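Local atomic coordinates of beta-mannosidase (Trichoderma harzianum, PDB entry 4CVU), a protein that probably cleaves terminal beta-linked mannose from the non-reducing ends of oligosaccharides, as a fungal beta-mannosidase of glycoside hydrolase family 2. Residues Glu69-Trp81 against Leu624-Arg636. Sequence-based numbering, arbitrary orientation.
Sequences ESNNGLNDFDLRW and LRNHHYPAGGLTR. With NAG (2-acetamido-2-deoxy-beta-D-glucopyranose), chain L.
Arg625 and Arg80 donate all the direct hydrogen bonds, and Arg636 packs on Phe77, in this interdomain contact, where a loop and short helix of the galactose-binding-like domain, Glu69-Trp81, meet Leu624-Arg636, the end of helix 620-625 and the loop after it. Arg625, bent at its third torsion (chi3 75°), turns its guanidinium end-on to the backbone of Asn71 to Gly73, at the end of the Glu69-Asn72 beta turn. NH1 and NH2 both grip Asn71 O, at 2.7 and 2.9 Å, and NH1 also donates to Gly73 O at 3.0 Å; both oxygens lie in the guanidinium plane, which fixes its rotation. Replacing Arg625 by an alanine would probably leave the two carbonyls without their shared donor and open a gap beside this backbone. Arg80 makes the return bond, NH1 to Leu634 O (3.0 Å, N-H...O 160°). Its guanidinium is sandwiched between Leu634 CD2, over the centre of one face, and Phe77 CD1, near the rim of the other. The extended Arg636 runs across the Phe77 ring, its CG 3.8 Å from the centroid in a CH-pi contact, and its NH2 ends in a long salt bridge to Asp78 OD1 (3.6 Å). Between these polar grips, Leu74 CD2 rests on Leu624 CB at 3.6 Å. A water links Asp76 OD2 with His627 NE2, whereas Asp76 OD1 and His627 ND1 bond to the backbone of Ala205 and Gly203. Arg80 NH2 also pairs with Glu184, and Arg625 NH2 with Gln713 O. Helix 603-609 packs against Arg625, while helix 638-655 backs Leu624 and Tyr629 on the Leu624-Arg636 side of the junction.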
ATOM      1  N   GLU A  69       3.304  -6.382  -6.976  1.00 39.12           N
ATOM      2  CA  GLU A  69       2.146  -6.938  -7.603  1.00 37.89           C
ATOM      3  C   GLU A  69       1.903  -6.022  -8.768  1.00 38.02           C
ATOM      4  O   GLU A  69       1.940  -4.829  -8.613  1.00 36.04           O
ATOM      5  CB  GLU A  69       0.953  -6.921  -6.666  1.00 38.06           C
ATOM      6  CG  GLU A  69      -0.416  -6.961  -7.353  1.00 37.41           C
ATOM      7  CD  GLU A  69      -0.609  -8.100  -8.346  1.00 38.86           C
ATOM      8  OE1 GLU A  69      -0.274  -9.222  -8.074  1.00 35.55           O
ATOM      9  OE2 GLU A  69      -1.159  -7.886  -9.447  1.00 37.79           O
ATOM     10  N   SER A  70       1.757  -6.614  -9.943  1.00 38.46           N
ATOM     11  CA  SER A  70       1.564  -5.801 -11.118  1.00 38.30           C
ATOM     12  C   SER A  70       0.361  -4.872 -11.033  1.00 38.38           C
ATOM     13  O   SER A  70       0.484  -3.772 -11.495  1.00 38.77           O
ATOM     14  CB  SER A  70       1.463  -6.624 -12.361  1.00 42.22           C
ATOM     15  OG  SER A  70       1.992  -7.864 -12.123  1.00 48.19           O
ATOM     16  N   ASN A  71      -0.764  -5.278 -10.415  1.00 36.15           N
ATOM     17  CA  ASN A  71      -1.965  -4.400 -10.346  1.00 36.84           C
ATOM     18  C   ASN A  71      -1.813  -3.121  -9.502  1.00 35.52           C
ATOM     19  O   ASN A  71      -2.682  -2.292  -9.517  1.00 34.37           O
ATOM     20  CB  ASN A  71      -3.191  -5.151  -9.816  1.00 36.69           C
ATOM     21  CG  ASN A  71      -3.674  -6.253 -10.762  1.00 39.61           C
ATOM     22  OD1 ASN A  71      -3.495  -6.205 -11.964  1.00 38.65           O
ATOM     23  ND2 ASN A  71      -4.342  -7.211 -10.200  1.00 40.53           N
ATOM     24  N   ASN A  72      -0.764  -3.045  -8.681  1.00 34.12           N
ATOM     25  CA  ASN A  72      -0.571  -1.928  -7.751  1.00 34.11           C
ATOM     26  C   ASN A  72      -0.193  -0.572  -8.318  1.00 33.97           C
ATOM     27  O   ASN A  72       0.567  -0.496  -9.268  1.00 32.63           O
ATOM     28  CB  ASN A  72       0.522  -2.291  -6.711  1.00 34.77           C
ATOM     29  CG  ASN A  72       0.054  -3.355  -5.726  1.00 33.76           C
ATOM     30  OD1 ASN A  72      -1.060  -3.835  -5.835  1.00 35.92           O
ATOM     31  ND2 ASN A  72       0.904  -3.761  -4.792  1.00 33.29           N
ATOM     32  N   GLY A  73      -0.746   0.500  -7.725  1.00 33.83           N
ATOM     33  CA  GLY A  73      -0.186   1.845  -7.855  1.00 35.38           C
ATOM     34  C   GLY A  73      -0.197   2.359  -9.290  1.00 38.22           C
ATOM     35  O   GLY A  73      -1.260   2.350  -9.939  1.00 34.95           O
ATOM     36  N   LEU A  74       0.957   2.822  -9.791  1.00 37.72           N
ATOM     37  CA  LEU A  74       1.013   3.303 -11.179  1.00 38.84           C
ATOM     38  C   LEU A  74       1.859   2.368 -12.010  1.00 37.93           C
ATOM     39  O   LEU A  74       2.529   2.807 -12.944  1.00 38.48           O
ATOM     40  CB  LEU A  74       1.547   4.748 -11.266  1.00 40.16           C
ATOM     41  CG  LEU A  74       0.597   5.800 -10.691  1.00 41.18           C
ATOM     42  CD1 LEU A  74       1.363   7.109 -10.558  1.00 43.33           C
ATOM     43  CD2 LEU A  74      -0.669   5.984 -11.544  1.00 43.56           C
ATOM     44  N   ASN A  75       1.799   1.072 -11.684  1.00 37.49           N
ATOM     45  CA  ASN A  75       2.555   0.021 -12.393  1.00 37.23           C
ATOM     46  C   ASN A  75       2.222  -0.161 -13.845  1.00 37.85           C
ATOM     47  O   ASN A  75       3.018  -0.751 -14.561  1.00 38.10           O
ATOM     48  CB  ASN A  75       2.408  -1.327 -11.726  1.00 35.60           C
ATOM     49  CG  ASN A  75       3.333  -1.490 -10.491  1.00 35.72           C
ATOM     50  OD1 ASN A  75       3.174  -2.448  -9.725  1.00 36.56           O
ATOM     51  ND2 ASN A  75       4.233  -0.577 -10.270  1.00 34.98           N
ATOM     52  N   ASP A  76       1.056   0.318 -14.281  1.00 37.50           N
ATOM     53  CA  ASP A  76       0.728   0.283 -15.707  1.00 37.83           C
ATOM     54  C   ASP A  76       1.767   1.106 -16.429  1.00 36.94           C
ATOM     55  O   ASP A  76       2.066   0.823 -17.564  1.00 37.14           O
ATOM     56  CB  ASP A  76      -0.684   0.842 -16.009  1.00 37.66           C
ATOM     57  CG  ASP A  76      -1.203   0.441 -17.359  1.00 36.85           C
ATOM     58  OD1 ASP A  76      -0.827  -0.637 -17.838  1.00 36.42           O
ATOM     59  OD2 ASP A  76      -2.025   1.185 -17.973  1.00 40.44           O
ATOM     60  N   PHE A  77       2.295   2.142 -15.767  1.00 38.85           N
ATOM     61  CA  PHE A  77       3.347   2.979 -16.334  1.00 39.85           C
ATOM     62  C   PHE A  77       4.716   2.419 -15.998  1.00 40.91           C
ATOM     63  O   PHE A  77       5.534   2.159 -16.908  1.00 40.71           O
ATOM     64  CB  PHE A  77       3.206   4.435 -15.876  1.00 41.36           C
ATOM     65  CG  PHE A  77       1.988   5.104 -16.456  1.00 43.49           C
ATOM     66  CD1 PHE A  77       1.930   5.407 -17.791  1.00 44.19           C
ATOM     67  CD2 PHE A  77       0.883   5.358 -15.673  1.00 45.39           C
ATOM     68  CE1 PHE A  77       0.804   5.994 -18.341  1.00 45.04           C
ATOM     69  CE2 PHE A  77      -0.251   5.942 -16.210  1.00 46.00           C
ATOM     70  CZ  PHE A  77      -0.291   6.257 -17.548  1.00 45.61           C
ATOM     71  N   ASP A  78       4.932   2.195 -14.711  1.00 38.95           N
ATOM     72  CA  ASP A  78       6.244   1.893 -14.186  1.00 41.57           C
ATOM     73  C   ASP A  78       6.802   0.561 -14.665  1.00 42.31           C
ATOM     74  O   ASP A  78       8.018   0.363 -14.635  1.00 42.21           O
ATOM     75  CB  ASP A  78       6.244   1.879 -12.664  1.00 44.03           C
ATOM     76  CG  ASP A  78       5.746   3.195 -12.019  1.00 46.12           C
ATOM     77  OD1 ASP A  78       5.682   4.257 -12.637  1.00 47.63           O
ATOM     78  OD2 ASP A  78       5.362   3.120 -10.852  1.00 50.40           O
ATOM     79  N   LEU A  79       5.927  -0.365 -15.091  1.00 42.52           N
ATOM     80  CA  LEU A  79       6.374  -1.701 -15.527  1.00 42.43           C
ATOM     81  C   LEU A  79       6.590  -1.873 -17.046  1.00 42.31           C
ATOM     82  O   LEU A  79       6.860  -2.977 -17.510  1.00 40.77           O
ATOM     83  CB  LEU A  79       5.400  -2.771 -15.031  1.00 42.45           C
ATOM     84  CG  LEU A  79       5.271  -2.855 -13.512  1.00 41.83           C
ATOM     85  CD1 LEU A  79       4.349  -3.994 -13.188  1.00 42.92           C
ATOM     86  CD2 LEU A  79       6.606  -3.087 -12.819  1.00 42.92           C
ATOM     87  N   ARG A  80       6.511  -0.783 -17.807  1.00 40.41           N
ATOM     88  CA  ARG A  80       6.581  -0.883 -19.251  1.00 41.29           C
ATOM     89  C   ARG A  80       7.945  -1.373 -19.779  1.00 40.39           C
ATOM     90  O   ARG A  80       8.021  -1.936 -20.869  1.00 38.74           O
ATOM     91  CB  ARG A  80       6.187   0.443 -19.898  1.00 40.08           C
ATOM     92  CG  ARG A  80       4.701   0.676 -19.865  1.00 38.93           C
ATOM     93  CD  ARG A  80       4.350   1.984 -20.548  1.00 40.39           C
ATOM     94  NE  ARG A  80       2.889   2.141 -20.676  1.00 38.38           N
ATOM     95  CZ  ARG A  80       2.306   3.313 -20.916  1.00 40.79           C
ATOM     96  NH1 ARG A  80       3.066   4.398 -21.099  1.00 39.49           N
ATOM     97  NH2 ARG A  80       0.967   3.421 -21.004  1.00 38.66           N
ATOM     98  N   TRP A  81       9.000  -1.248 -18.975  1.00 40.82           N
ATOM     99  CA  TRP A  81      10.278  -1.849 -19.332  1.00 42.59           C
ATOM    100  C   TRP A  81      10.209  -3.352 -19.560  1.00 42.02           C
ATOM    101  O   TRP A  81      11.128  -3.942 -20.140  1.00 41.13           O
ATOM    102  CB  TRP A  81      11.328  -1.570 -18.264  1.00 44.26           C
ATOM    103  CG  TRP A  81      11.007  -2.072 -16.873  1.00 41.98           C
ATOM    104  CD1 TRP A  81      10.301  -1.420 -15.914  1.00 43.14           C
ATOM    105  CD2 TRP A  81      11.470  -3.279 -16.277  1.00 40.91           C
ATOM    106  NE1 TRP A  81      10.264  -2.168 -14.748  1.00 42.91           N
ATOM    107  CE2 TRP A  81      10.959  -3.329 -14.969  1.00 43.21           C
ATOM    108  CE3 TRP A  81      12.224  -4.344 -16.736  1.00 42.51           C
ATOM    109  CZ2 TRP A  81      11.212  -4.407 -14.106  1.00 42.96           C
ATOM    110  CZ3 TRP A  81      12.476  -5.413 -15.884  1.00 42.33           C
ATOM    111  CH2 TRP A  81      11.981  -5.431 -14.592  1.00 42.08           C
ATOM    112  N   LEU A 624      -5.591   8.247 -12.566  1.00 37.86           N
ATOM    113  CA  LEU A 624      -4.790   7.574 -13.614  1.00 37.64           C
ATOM    114  C   LEU A 624      -5.205   6.120 -13.834  1.00 35.97           C
ATOM    115  O   LEU A 624      -4.890   5.542 -14.859  1.00 35.32           O
ATOM    116  CB  LEU A 624      -3.280   7.685 -13.351  1.00 38.02           C
ATOM    117  CG  LEU A 624      -2.702   9.080 -13.695  1.00 39.44           C
ATOM    118  CD1 LEU A 624      -1.231   9.220 -13.329  1.00 40.48           C
ATOM    119  CD2 LEU A 624      -2.916   9.384 -15.176  1.00 39.60           C
ATOM    120  N   ARG A 625      -5.915   5.539 -12.874  1.00 34.62           N
ATOM    121  CA  ARG A 625      -6.421   4.173 -13.016  1.00 33.26           C
ATOM    122  C   ARG A 625      -7.809   4.135 -13.634  1.00 32.39           C
ATOM    123  O   ARG A 625      -8.310   3.059 -13.996  1.00 32.67           O
ATOM    124  CB  ARG A 625      -6.395   3.473 -11.682  1.00 33.85           C
ATOM    125  CG  ARG A 625      -4.980   3.151 -11.220  1.00 34.85           C
ATOM    126  CD  ARG A 625      -4.978   2.721  -9.777  1.00 35.40           C
ATOM    127  NE  ARG A 625      -5.496   1.351  -9.649  1.00 35.84           N
ATOM    128  CZ  ARG A 625      -4.735   0.246  -9.614  1.00 35.67           C
ATOM    129  NH1 ARG A 625      -3.418   0.305  -9.723  1.00 36.76           N
ATOM    130  NH2 ARG A 625      -5.303  -0.947  -9.538  1.00 35.91           N
ATOM    131  N   ASN A 626      -8.422   5.281 -13.814  1.00 32.42           N
ATOM    132  CA  ASN A 626      -9.694   5.347 -14.539  1.00 32.18           C
ATOM    133  C   ASN A 626      -9.356   5.427 -16.020  1.00 33.35           C
ATOM    134  O   ASN A 626      -8.820   6.468 -16.475  1.00 33.30           O
ATOM    135  CB  ASN A 626     -10.491   6.569 -14.137  1.00 32.89           C
ATOM    136  CG  ASN A 626     -11.894   6.559 -14.721  1.00 32.48           C
ATOM    137  OD1 ASN A 626     -12.212   5.786 -15.654  1.00 31.93           O
ATOM    138  ND2 ASN A 626     -12.761   7.311 -14.106  1.00 32.64           N
ATOM    139  N   HIS A 627      -9.652   4.354 -16.767  1.00 31.27           N
ATOM    140  CA  HIS A 627      -9.365   4.368 -18.176  1.00 32.53           C
ATOM    141  C   HIS A 627     -10.568   4.728 -18.996  1.00 32.34           C
ATOM    142  O   HIS A 627     -10.545   4.557 -20.204  1.00 33.64           O
ATOM    143  CB  HIS A 627      -8.727   3.067 -18.633  1.00 32.65           C
ATOM    144  CG  HIS A 627      -7.332   2.885 -18.116  1.00 32.94           C
ATOM    145  ND1 HIS A 627      -6.602   1.738 -18.313  1.00 33.77           N
ATOM    146  CD2 HIS A 627      -6.525   3.726 -17.428  1.00 34.07           C
ATOM    147  CE1 HIS A 627      -5.403   1.873 -17.780  1.00 33.77           C
ATOM    148  NE2 HIS A 627      -5.333   3.065 -17.225  1.00 34.59           N
ATOM    149  N   HIS A 628     -11.597   5.213 -18.333  1.00 33.51           N
ATOM    150  CA  HIS A 628     -12.751   5.826 -19.010  1.00 34.15           C
ATOM    151  C   HIS A 628     -12.573   7.329 -18.828  1.00 36.45           C
ATOM    152  O   HIS A 628     -12.963   7.849 -17.789  1.00 35.57           O
ATOM    153  CB  HIS A 628     -14.070   5.368 -18.359  1.00 34.08           C
ATOM    154  CG  HIS A 628     -15.297   5.912 -19.044  1.00 34.50           C
ATOM    155  ND1 HIS A 628     -15.522   5.752 -20.396  1.00 35.70           N
ATOM    156  CD2 HIS A 628     -16.386   6.553 -18.556  1.00 34.88           C
ATOM    157  CE1 HIS A 628     -16.687   6.307 -20.721  1.00 35.76           C
ATOM    158  NE2 HIS A 628     -17.228   6.805 -19.623  1.00 35.68           N
ATOM    159  N   TYR A 629     -11.995   8.061 -19.790  1.00 38.19           N
ATOM    160  CA  TYR A 629     -11.726   7.647 -21.151  1.00 40.94           C
ATOM    161  C   TYR A 629     -10.250   7.335 -21.365  1.00 41.94           C
ATOM    162  O   TYR A 629      -9.401   7.915 -20.714  1.00 41.80           O
ATOM    163  CB  TYR A 629     -12.119   8.765 -22.115  1.00 43.03           C
ATOM    164  CG  TYR A 629     -13.591   8.956 -22.170  1.00 44.69           C
ATOM    165  CD1 TYR A 629     -14.258   9.577 -21.133  1.00 44.95           C
ATOM    166  CD2 TYR A 629     -14.332   8.466 -23.241  1.00 46.32           C
ATOM    167  CE1 TYR A 629     -15.631   9.733 -21.162  1.00 46.90           C
ATOM    168  CE2 TYR A 629     -15.707   8.618 -23.286  1.00 48.19           C
ATOM    169  CZ  TYR A 629     -16.352   9.247 -22.238  1.00 48.51           C
ATOM    170  OH  TYR A 629     -17.703   9.395 -22.259  1.00 48.85           O
ATOM    171  N   PRO A 630      -9.944   6.447 -22.319  1.00 41.82           N
ATOM    172  CA  PRO A 630      -8.589   5.958 -22.426  1.00 41.40           C
ATOM    173  C   PRO A 630      -7.630   7.015 -23.053  1.00 42.09           C
ATOM    174  O   PRO A 630      -8.058   8.015 -23.663  1.00 40.22           O
ATOM    175  CB  PRO A 630      -8.737   4.702 -23.283  1.00 41.50           C
ATOM    176  CG  PRO A 630      -9.967   4.900 -24.074  1.00 41.61           C
ATOM    177  CD  PRO A 630     -10.825   5.901 -23.375  1.00 42.34           C
ATOM    178  N   ALA A 631      -6.360   6.766 -22.855  1.00 38.87           N
ATOM    179  CA  ALA A 631      -5.314   7.721 -23.120  1.00 40.35           C
ATOM    180  C   ALA A 631      -5.116   7.984 -24.623  1.00 40.82           C
ATOM    181  O   ALA A 631      -4.612   9.038 -25.001  1.00 42.74           O
ATOM    182  CB  ALA A 631      -4.009   7.231 -22.463  1.00 39.26           C
ATOM    183  N   GLY A 632      -5.516   7.034 -25.461  1.00 40.33           N
ATOM    184  CA  GLY A 632      -5.301   7.125 -26.890  1.00 41.50           C
ATOM    185  C   GLY A 632      -3.835   6.979 -27.262  1.00 42.59           C
ATOM    186  O   GLY A 632      -3.386   7.588 -28.222  1.00 42.60           O
ATOM    187  N   GLY A 633      -3.061   6.203 -26.507  1.00 41.36           N
ATOM    188  CA  GLY A 633      -1.622   6.191 -26.720  1.00 42.69           C
ATOM    189  C   GLY A 633      -0.911   6.011 -25.405  1.00 42.36           C
ATOM    190  O   GLY A 633      -1.523   5.570 -24.422  1.00 41.20           O
ATOM    191  N   LEU A 634       0.357   6.379 -25.369  1.00 41.55           N
ATOM    192  CA  LEU A 634       1.213   6.058 -24.237  1.00 42.81           C
ATOM    193  C   LEU A 634       1.377   7.166 -23.201  1.00 42.20           C
ATOM    194  O   LEU A 634       2.101   6.992 -22.247  1.00 42.39           O
ATOM    195  CB  LEU A 634       2.578   5.584 -24.753  1.00 44.24           C
ATOM    196  CG  LEU A 634       2.633   4.236 -25.482  1.00 42.77           C
ATOM    197  CD1 LEU A 634       4.016   3.977 -26.071  1.00 44.98           C
ATOM    198  CD2 LEU A 634       2.261   3.072 -24.575  1.00 43.54           C
ATOM    199  N   THR A 635       0.694   8.300 -23.349  1.00 43.79           N
ATOM    200  CA  THR A 635       0.847   9.383 -22.373  1.00 45.28           C
ATOM    201  C   THR A 635       0.123   9.109 -21.031  1.00 47.07           C
ATOM    202  O   THR A 635      -0.756   8.235 -20.962  1.00 43.90           O
ATOM    203  CB  THR A 635       0.322  10.722 -22.910  1.00 46.43           C
ATOM    204  OG1 THR A 635      -1.091  10.636 -23.138  1.00 43.57           O
ATOM    205  CG2 THR A 635       1.049  11.102 -24.203  1.00 46.14           C
ATOM    206  N   ARG A 636       0.504   9.865 -19.997  1.00 47.53           N
ATOM    207  CA  ARG A 636      -0.260   9.930 -18.739  1.00 48.87           C
ATOM    208  C   ARG A 636      -1.368  10.936 -18.953  1.00 48.39           C
ATOM    209  O   ARG A 636      -1.223  12.119 -18.654  1.00 51.16           O
ATOM    210  CB  ARG A 636       0.605  10.358 -17.551  1.00 50.46           C
ATOM    211  CG  ARG A 636       1.678   9.356 -17.169  1.00 53.01           C
ATOM    212  CD  ARG A 636       2.267   9.653 -15.791  1.00 54.28           C
ATOM    213  NE  ARG A 636       3.212   8.610 -15.382  1.00 57.27           N
ATOM    214  CZ  ARG A 636       3.589   8.367 -14.129  1.00 62.02           C
ATOM    215  NH1 ARG A 636       3.120   9.087 -13.113  1.00 63.01           N
ATOM    216  NH2 ARG A 636       4.459   7.397 -13.884  1.00 66.83           N
TER
HETATM  217  C1  NAG L1007      -7.781  11.300 -25.316  1.00 41.26           C
HETATM  218  C2  NAG L1007      -8.904  12.100 -25.914  1.00 40.50           C
HETATM  219  C3  NAG L1007      -8.588  12.395 -27.371  1.00 41.32           C
HETATM  220  C4  NAG L1007      -7.219  13.076 -27.435  1.00 43.45           C
HETATM  221  C5  NAG L1007      -6.169  12.231 -26.708  1.00 45.98           C
HETATM  222  C6  NAG L1007      -4.783  12.864 -26.696  1.00 45.02           C
HETATM  223  C7  NAG L1007     -11.313  11.889 -25.444  1.00 43.06           C
HETATM  224  C8  NAG L1007     -12.498  10.958 -25.311  1.00 45.32           C
HETATM  225  N2  NAG L1007     -10.135  11.345 -25.754  1.00 42.70           N
HETATM  226  O3  NAG L1007      -9.642  13.203 -27.900  1.00 41.69           O
HETATM  227  O4  NAG L1007      -6.792  13.284 -28.775  1.00 46.92           O
HETATM  228  O5  NAG L1007      -6.579  12.054 -25.368  1.00 43.39           O
HETATM  229  O6  NAG L1007      -4.881  14.137 -26.106  1.00 47.91           O
HETATM  230  O7  NAG L1007     -11.488  13.085 -25.248  1.00 44.38           O
HETATM  231  O   HOH W   1      -2.774   3.650 -16.861  1.00 40.50           O
HETATM  232  O   HOH W   2      -0.898   5.484 -21.721  1.00 36.65           O